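Local coordinates for protein acyl-CoA dehydrogenase (Bacillus anthracis, PDB 3OWA) that binds FAD and, as an acyl-CoA dehydrogenase, probably oxidises acyl-CoA thioesters by introducing a double bond next to the thioester carbonyl, at residues A[211-214]-A[215-218]; A[355-358]-A[359-362]. All coordinates share one frame; numbering follows the deposited sequence.

Contact 1: residues A[211-214]-A[215-218]; sequences IVEK and DYAG
Glu213 and Tyr216 meet at the two ends of a type I beta turn that follows the strand 206-213. One backbone bond closes the turn: Tyr216 N donates to Glu213 O over 3.0 Å, with an angle of 163° at the hydrogen.

The main side-chain interaction is a CH-pi contact. CB of Glu213 lies 3.6 Å from the centroid of the Tyr216 ring. CG of Tyr216 is anti to its own carbonyl carbon (chi1 -71°), which brings the ring back against Glu213, with Glu213 CB over its face. The Glu213 chain runs extended across the ring, and its CG lies 3.6 Å from Tyr216 CZ. The carboxylate plane is 22° from the ring plane. The polar ends come close, with Glu213 OE1 3.3 Å from Tyr216 OH. The same OE1 is hydrogen-bonded to Tyr138.

Apolar packing is lighter. Val212 CG1 lies 4.2 Å from Tyr216 CD2. Ile211 O lies at the edge of the Tyr216 ring, near its plane, and is hydrogen-bonded to Asn249.

The turn belongs to the beta domain characteristic of the acyl-CoA dehydrogenase family. It leads from strand 206-213 toward strand 219-221. Val212 packs on Val198 of the neighbouring strand 195-202 and on Val245. Tyr216 touches Pro246 of strand 243-246 and Tyr138 of helix 132-144.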
# COMPACT_ATOMS: atom_id res chain seq x y z
N ILE A 211 -7.77 -16.44 -33.89
CA ILE A 211 -6.87 -17.45 -33.31
C ILE A 211 -5.60 -17.44 -34.15
O ILE A 211 -5.61 -17.66 -35.38
CB ILE A 211 -7.51 -18.83 -33.31
CG1 ILE A 211 -8.85 -18.80 -32.57
CG2 ILE A 211 -6.51 -19.91 -32.81
CD1 ILE A 211 -9.81 -19.99 -32.92
N VAL A 212 -4.49 -17.11 -33.51
CA VAL A 212 -3.25 -16.92 -34.23
C VAL A 212 -2.24 -17.89 -33.63
O VAL A 212 -1.91 -17.79 -32.44
CB VAL A 212 -2.73 -15.48 -34.06
CG1 VAL A 212 -1.36 -15.33 -34.79
CG2 VAL A 212 -3.76 -14.48 -34.58
N GLU A 213 -1.73 -18.80 -34.45
CA GLU A 213 -0.66 -19.70 -34.02
C GLU A 213 0.71 -19.02 -34.08
O GLU A 213 1.01 -18.26 -35.03
CB GLU A 213 -0.69 -20.96 -34.88
CG GLU A 213 -1.97 -21.76 -34.65
CD GLU A 213 -2.01 -23.08 -35.43
OE1 GLU A 213 -3.12 -23.61 -35.68
OE2 GLU A 213 -0.94 -23.60 -35.81
N LYS A 214 1.54 -19.30 -33.08
CA LYS A 214 2.92 -18.80 -33.03
C LYS A 214 3.69 -19.10 -34.32
O LYS A 214 4.44 -18.24 -34.81
CB LYS A 214 3.65 -19.38 -31.80
CG LYS A 214 5.06 -18.85 -31.58
CD LYS A 214 5.11 -17.31 -31.58
CE LYS A 214 6.34 -16.79 -30.82
NZ LYS A 214 7.68 -16.97 -31.48
N ASP A 215 3.46 -20.28 -34.88
CA ASP A 215 4.15 -20.73 -36.09
C ASP A 215 3.65 -20.14 -37.43
O ASP A 215 4.28 -20.37 -38.47
CB ASP A 215 4.17 -22.26 -36.14
CG ASP A 215 5.19 -22.86 -35.17
OD1 ASP A 215 5.07 -24.06 -34.85
OD2 ASP A 215 6.10 -22.11 -34.71
N TYR A 216 2.60 -19.31 -37.40
CA TYR A 216 2.15 -18.65 -38.64
C TYR A 216 3.24 -17.67 -39.11
O TYR A 216 3.98 -17.11 -38.29
CB TYR A 216 0.83 -17.87 -38.44
CG TYR A 216 -0.42 -18.75 -38.25
CD1 TYR A 216 -0.40 -20.10 -38.58
CD2 TYR A 216 -1.63 -18.19 -37.79
CE1 TYR A 216 -1.54 -20.92 -38.45
CE2 TYR A 216 -2.79 -19.00 -37.64
CZ TYR A 216 -2.72 -20.37 -37.94
OH TYR A 216 -3.83 -21.18 -37.82
N ALA A 217 3.34 -17.51 -40.41
CA ALA A 217 4.29 -16.57 -40.99
C ALA A 217 4.03 -15.17 -40.43
O ALA A 217 2.87 -14.80 -40.24
CB ALA A 217 4.12 -16.54 -42.52
N GLY A 218 5.12 -14.45 -40.13
CA GLY A 218 5.08 -13.02 -39.78
C GLY A 218 4.82 -12.80 -38.29
O GLY A 218 4.51 -11.68 -37.89

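Contact 2: residues A[355-358]-A[359-362]; sequences AEYA and IECS
The backbone of 355-358 makes a type I beta turn from Ala355 to Ala358 and runs straight on into helix 358-383, with Tyr357 at the N-cap position. This is the tight connection between helices 348-355 and 358-383 in the mainly helical C-terminal domain of the acyl-CoA dehydrogenase fold. Ala358 N bonds back to Ala355 O and closes the turn. Two i to i+4 bonds start the new helix. Cys361 N donates to Tyr357 O over 3.0 Å. Ser362 N donates to Ala358 O over 3.1 Å.

Tyr357 and Glu360 carry the side-chain contact. Glu360 is bent at chi2 (87°), which turns its carboxylate back toward the start of the helix. Glu360 OE2 lies 3.6 Å from Tyr357 CB and in plane at the edge of the ring. Ring and carboxylate planes are 79° apart. Over one face of the same ring lies Glu356 CG, 3.5 Å above its centre. The Tyr357 ring also packs on Leu331 of helix 305-336. Its OH is hydrogen-bonded to Val12 O, and Glu360 OE1 to Gly15 N, so both side chains tie the N-terminal segment to this connection.

The end of Ile359 leads away from Tyr357 and packs on Thr421 and Phe422 of helix 411-427. Ser362 OG is hydrogen-bonded to Asn414, and a water that donates to Ala358 O also bonds to this hydroxyl. A second water joins the turn to the helix start: it accepts from Ile359 N at 3.0 Å and donates to Glu356 O at 2.9 Å and to Glu360 OE2 at 2.8 Å.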
# COMPACT_ATOMS: atom_id res chain seq x y z
N ALA A 355 -21.99 -13.40 -17.33
CA ALA A 355 -22.20 -12.00 -17.68
C ALA A 355 -23.35 -11.41 -16.85
O ALA A 355 -23.31 -10.23 -16.50
CB ALA A 355 -22.45 -11.82 -19.19
N GLU A 356 -24.32 -12.25 -16.48
CA GLU A 356 -25.45 -11.85 -15.60
C GLU A 356 -24.90 -11.21 -14.32
O GLU A 356 -25.48 -10.24 -13.79
CB GLU A 356 -26.29 -13.09 -15.24
CG GLU A 356 -27.32 -12.88 -14.15
CD GLU A 356 -28.44 -11.94 -14.56
OE1 GLU A 356 -28.68 -11.77 -15.78
OE2 GLU A 356 -29.10 -11.34 -13.68
N TYR A 357 -23.75 -11.72 -13.87
CA TYR A 357 -23.15 -11.26 -12.63
C TYR A 357 -21.92 -10.38 -12.83
O TYR A 357 -21.00 -10.42 -12.01
CB TYR A 357 -22.86 -12.45 -11.73
CG TYR A 357 -24.10 -13.27 -11.54
CD1 TYR A 357 -24.23 -14.52 -12.13
CD2 TYR A 357 -25.17 -12.79 -10.79
CE1 TYR A 357 -25.38 -15.27 -11.98
CE2 TYR A 357 -26.31 -13.52 -10.61
CZ TYR A 357 -26.42 -14.76 -11.22
OH TYR A 357 -27.57 -15.49 -11.05
N ALA A 358 -21.91 -9.58 -13.90
CA ALA A 358 -20.78 -8.67 -14.17
C ALA A 358 -20.50 -7.75 -12.99
O ALA A 358 -19.34 -7.46 -12.72
CB ALA A 358 -20.98 -7.87 -15.46
N ILE A 359 -21.55 -7.30 -12.29
CA ILE A 359 -21.36 -6.41 -11.15
C ILE A 359 -20.57 -7.09 -10.03
O ILE A 359 -19.56 -6.57 -9.58
CB ILE A 359 -22.67 -5.82 -10.60
CG1 ILE A 359 -23.24 -4.82 -11.60
CG2 ILE A 359 -22.42 -5.14 -9.26
CD1 ILE A 359 -24.72 -4.43 -11.32
N GLU A 360 -21.06 -8.23 -9.59
CA GLU A 360 -20.39 -9.04 -8.58
C GLU A 360 -18.93 -9.37 -8.98
O GLU A 360 -18.05 -9.36 -8.13
CB GLU A 360 -21.22 -10.31 -8.33
CG GLU A 360 -22.60 -10.02 -7.69
CD GLU A 360 -23.74 -9.72 -8.70
OE1 GLU A 360 -24.91 -9.79 -8.28
OE2 GLU A 360 -23.48 -9.41 -9.91
N CYS A 361 -18.68 -9.66 -10.26
CA CYS A 361 -17.30 -9.97 -10.73
C CYS A 361 -16.36 -8.79 -10.54
O CYS A 361 -15.22 -8.96 -10.07
CB CYS A 361 -17.30 -10.37 -12.22
SG CYS A 361 -18.09 -11.99 -12.54
N SER A 362 -16.82 -7.59 -10.91
CA SER A 362 -16.01 -6.37 -10.77
C SER A 362 -15.77 -6.06 -9.29
O SER A 362 -14.65 -5.72 -8.90
CB SER A 362 -16.69 -5.19 -11.45
OG SER A 362 -16.27 -5.09 -12.80
O HOH W 1 -24.45 -8.09 -12.16
O HOH W 2 -17.29 -7.49 -14.72

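The two contacts lie in different domains, with centres 33 Å apart and nearest atoms about 20 Å apart. Contact 1 is partly buried, its centre about 31 Å from the centre of the chain, and packs the end of strand 206-213 against the loop that follows it. Contact 2 is buried, its centre about 10 Å from the centre of the chain, and joins two helices. They share no structural element. Both include a type I turn, but the outcome differs. In contact 1 the turn follows a strand, and the methylene of a glutamate lies over an aromatic face. In contact 2 the turn leads into a helix, and waters bond to the backbone there, one of them shared with a bent carboxylate. Each has a side chain about 13 Å from a bound FAD.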